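Local coordinates for protein adenylosuccinate lyase (PDB 4EEI) that probably cleaves fumarate from adenylosuccinate, giving AMP, and from a succinylated imidazole carboxamide ribotide, two steps of purine biosynthesis, at residues K63-H67 against D68-F72; S181-V184 against G185-C188. All blocks are in the same frame, centred on the assembly; numbering follows the deposited sequence.

How the interactions relate
Both contacts are local, each formed within one continuous stretch of chain, and of the two interaction 1 is the one that touches the ligands. Interaction 1 joins helix 55-65 to helix 68-77 and meets AMP and succinate directly: the side chain of His67 lies about 3 Å from the nearest atom of the succinate. Interaction 2, later in the chain, is a compact loop with centre about 22 Å from that of interaction 1; their nearest atoms are about 11 Å apart. It stands one step back, the side chain of Ala183 being about 6 Å from the succinate and about 8 Å from AMP, nearest atoms again. One link to the site is Gln212, a succinate-binding residue whose NE2 is hydrogen-bonded to Ala183 O.

Interaction 1. Residues K63-H67 against D68-F72; sequences KVTKH and DIIAF. With AMP (adenosine monophosphate), chain O.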
# COMPACT_ATOMS: atom_id res chain seq x y z
N LYS B 63 3.45 17.83 -30.77
CA LYS B 63 2.95 16.84 -31.73
C LYS B 63 4.02 16.37 -32.71
O LYS B 63 4.01 15.22 -33.14
CB LYS B 63 1.75 17.40 -32.49
CG LYS B 63 0.44 17.23 -31.75
CD LYS B 63 -0.73 17.79 -32.55
CE LYS B 63 -2.06 17.49 -31.87
NZ LYS B 63 -3.24 17.94 -32.68
N VAL B 64 4.94 17.27 -33.05
CA VAL B 64 6.04 16.94 -33.95
C VAL B 64 7.21 16.34 -33.19
O VAL B 64 7.71 15.27 -33.54
CB VAL B 64 6.55 18.20 -34.68
CG1 VAL B 64 7.47 17.80 -35.83
CG2 VAL B 64 5.39 19.03 -35.21
N THR B 65 7.64 17.04 -32.14
CA THR B 65 8.88 16.69 -31.45
C THR B 65 8.82 15.38 -30.65
O THR B 65 9.83 14.70 -30.51
CB THR B 65 9.35 17.83 -30.52
OG1 THR B 65 8.45 17.97 -29.41
CG2 THR B 65 9.42 19.16 -31.29
N LYS B 66 7.64 15.06 -30.12
CA LYS B 66 7.46 13.93 -29.19
C LYS B 66 8.25 14.15 -27.91
O LYS B 66 8.56 13.20 -27.18
CB LYS B 66 7.87 12.60 -29.82
CG LYS B 66 7.32 12.34 -31.20
CD LYS B 66 5.82 12.19 -31.16
CE LYS B 66 5.26 11.84 -32.53
NZ LYS B 66 3.87 11.31 -32.41
N HIS B 67 8.57 15.41 -27.63
CA HIS B 67 9.44 15.75 -26.51
C HIS B 67 9.01 17.09 -25.96
O HIS B 67 9.17 18.11 -26.63
CB HIS B 67 10.89 15.81 -26.98
CG HIS B 67 11.89 15.84 -25.86
ND1 HIS B 67 11.85 16.79 -24.85
CD2 HIS B 67 12.96 15.05 -25.59
CE1 HIS B 67 12.85 16.58 -24.01
NE2 HIS B 67 13.53 15.53 -24.43
N ASP B 68 8.46 17.10 -24.75
CA ASP B 68 7.84 18.32 -24.22
C ASP B 68 8.81 19.49 -23.95
O ASP B 68 8.43 20.66 -24.13
CB ASP B 68 6.94 18.02 -23.01
CG ASP B 68 7.67 17.32 -21.86
OD1 ASP B 68 8.69 16.63 -22.10
OD2 ASP B 68 7.20 17.47 -20.71
N ILE B 69 10.04 19.20 -23.55
CA ILE B 69 11.01 20.27 -23.27
C ILE B 69 11.55 20.92 -24.54
O ILE B 69 11.75 22.14 -24.59
CB ILE B 69 12.18 19.79 -22.39
CG1 ILE B 69 11.64 19.03 -21.18
CG2 ILE B 69 13.03 20.96 -21.94
CD1 ILE B 69 10.51 19.78 -20.46
N ILE B 70 11.80 20.11 -25.56
CA ILE B 70 12.17 20.65 -26.87
C ILE B 70 11.05 21.56 -27.37
O ILE B 70 11.31 22.64 -27.90
CB ILE B 70 12.41 19.53 -27.91
CG1 ILE B 70 13.58 18.64 -27.48
CG2 ILE B 70 12.67 20.12 -29.28
CD1 ILE B 70 13.88 17.49 -28.44
N ALA B 71 9.81 21.12 -27.19
CA ALA B 71 8.64 21.92 -27.57
C ALA B 71 8.59 23.24 -26.81
O ALA B 71 8.36 24.30 -27.41
CB ALA B 71 7.37 21.13 -27.36
N PHE B 72 8.77 23.18 -25.49
CA PHE B 72 8.81 24.38 -24.66
C PHE B 72 9.93 25.34 -25.07
O PHE B 72 9.70 26.54 -25.24
CB PHE B 72 8.95 24.00 -23.19
CG PHE B 72 9.44 25.13 -22.32
CD1 PHE B 72 8.58 26.15 -21.94
CD2 PHE B 72 10.76 25.18 -21.88
CE1 PHE B 72 9.01 27.19 -21.14
CE2 PHE B 72 11.21 26.22 -21.08
CZ PHE B 72 10.33 27.22 -20.71
P AMP O . 5.57 11.23 -20.08
O1P AMP O . 4.18 11.30 -20.65
O2P AMP O . 6.11 9.83 -19.92
O3P AMP O . 5.80 12.13 -18.89
O5' AMP O . 6.49 11.87 -21.23
C5' AMP O . 7.86 12.20 -20.97
C4' AMP O . 8.35 13.20 -22.01
O4' AMP O . 9.72 13.53 -21.76
C3' AMP O . 8.27 12.63 -23.42
O3' AMP O . 7.67 13.59 -24.28
C2' AMP O . 9.71 12.41 -23.83
O2' AMP O . 9.90 12.70 -25.22
C1' AMP O . 10.48 13.38 -22.96
N9 AMP O . 11.84 12.86 -22.67
C8 AMP O . 12.45 11.84 -23.29
N7 AMP O . 13.69 11.63 -22.78
C5 AMP O . 13.89 12.54 -21.81
C6 AMP O . 14.98 12.87 -20.86
N6 AMP O . 16.14 12.17 -20.86
N1 AMP O . 14.77 13.89 -20.00
C2 AMP O . 13.62 14.59 -19.99
N3 AMP O . 12.59 14.34 -20.82
C4 AMP O . 12.66 13.35 -21.74
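His67 O accepts from Ala71 N at 3.1 Å in the first turn of helix 68-77, just after the chain has left helix 55-65 through Lys66, whose positive phi of 63° breaks the helical path. His67 sits at the N-cap of the new helix. Its carbonyl oxygen is gripped a second time: Thr65 OG1 donates to His67 O at 2.9 Å from above the carbonyl plane, whereas the Ala71 bond lies in that plane. Besides this bond, the threonine makes a hydrophobic contact, its methyl CG2 resting 3.9 Å from Ile70 CG2, the two side chains running in opposite directions.

The imidazole of His67 is the centre of the contact. With CG anti to the backbone N (chi1 -167°), the ring folds over the start of the helix, where ND1 accepts from Ile69 N at 3.3 Å at the ring edge, a weak capping bond. Ile70 CG1 packs beneath one face in a CH-pi contact, 3.8 Å from the ring centroid. Over the opposite face lies the sugar of AMP, with C1' above the ring centre. The same bend turns Lys66 O toward the ribose, and AMP O3' donates to it at 3.1 Å; the closer approach of O2' is too short to be read literally. Asp68 sends its carboxylate past the sugar, OD1 lying 3.3 Å from AMP O4', while OD2 forms a salt bridge with Arg310, another AMP-binding residue.

Packed between Ile70 and the ribose, with the weak capping bond at its edge, the His67 ring is probably limited in its rotation, in an orientation that lets NE2 hydrogen-bond to succinate, and one helix start thereby serves both nucleotide and dicarboxylate.

Interaction 2. Residues S181-V184 against G185-C188; sequences SGAV and GNYC
Gly185 N donates to Gly182 O at 3.2 Å, closing a beta turn over Ala183 and Val184. The CA of Gly185 lies 3.4 Å from Ser181 OG, whose own polar partner is Ser210; Gly185 itself has a positive phi. Asn186 then curls its amide inward: OD1 accepts from Val184 N at 3.2 Å, the donor standing 54° out of the amide plane, and Val184 CG2 presses on the carbon CG at 3.4 Å. Its ND2 reaches Glu146 and Pro147 of the third subunit. The segment belongs to the loop joining helices 151-173 and 192-202, largely buried here, at an interface with the third subunit of the lyase tetramer. At Tyr187, with left-handed backbone angles, the peptide N returns to Ser181 O at 2.9 Å. CG stands beside the backbone N (chi1 -57°), which lays one ring face against Ser181, a CH-pi contact with CA 3.9 Å from the centroid; OH is hydrogen-bonded to Glu195 of its own chain and to Arg428 of the third subunit. Cys188 N finally donates to a water at 2.9 Å, which in turn donates to Asn186 OD1 and accepts weakly from Ala183 N.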
# COMPACT_ATOMS: atom_id res chain seq x y z
N SER B 181 23.38 20.15 -13.41
CA SER B 181 24.55 19.28 -13.46
C SER B 181 24.76 18.62 -14.82
O SER B 181 25.74 17.91 -15.02
CB SER B 181 24.45 18.22 -12.35
OG SER B 181 23.23 17.52 -12.41
N GLY B 182 23.85 18.83 -15.75
CA GLY B 182 24.02 18.26 -17.08
C GLY B 182 23.55 16.82 -17.17
O GLY B 182 22.97 16.27 -16.23
N ALA B 183 23.82 16.20 -18.32
CA ALA B 183 23.24 14.92 -18.74
C ALA B 183 23.14 13.83 -17.67
O ALA B 183 22.09 13.22 -17.51
CB ALA B 183 23.97 14.39 -19.97
N VAL B 184 24.24 13.55 -16.96
CA VAL B 184 24.22 12.54 -15.91
C VAL B 184 24.88 13.03 -14.62
O VAL B 184 25.53 12.26 -13.91
CB VAL B 184 24.86 11.21 -16.37
CG1 VAL B 184 24.01 10.57 -17.44
CG2 VAL B 184 26.28 11.44 -16.88
N GLY B 185 24.73 14.32 -14.33
CA GLY B 185 25.27 14.87 -13.10
C GLY B 185 26.77 15.06 -13.18
O GLY B 185 27.45 15.13 -12.16
N ASN B 186 27.27 15.15 -14.40
CA ASN B 186 28.70 15.05 -14.65
C ASN B 186 29.36 16.37 -15.05
O ASN B 186 30.58 16.41 -15.21
CB ASN B 186 28.96 14.01 -15.73
CG ASN B 186 28.16 14.28 -17.00
OD1 ASN B 186 27.09 14.90 -16.95
ND2 ASN B 186 28.67 13.79 -18.13
N TYR B 187 28.58 17.42 -15.22
CA TYR B 187 29.14 18.74 -15.52
C TYR B 187 30.07 18.74 -16.73
O TYR B 187 31.22 19.15 -16.62
CB TYR B 187 29.88 19.29 -14.29
CG TYR B 187 29.00 19.36 -13.06
CD1 TYR B 187 28.28 20.52 -12.77
CD2 TYR B 187 28.87 18.27 -12.21
CE1 TYR B 187 27.47 20.59 -11.65
CE2 TYR B 187 28.06 18.33 -11.09
CZ TYR B 187 27.36 19.49 -10.82
OH TYR B 187 26.55 19.56 -9.71
N CYS B 188 29.58 18.30 -17.88
CA CYS B 188 30.40 18.35 -19.09
C CYS B 188 30.62 19.79 -19.53
O CYS B 188 31.73 20.21 -19.83
CB CYS B 188 29.72 17.60 -20.24
SG CYS B 188 30.66 17.77 -21.80
O HOH W 1 27.02 17.15 -18.67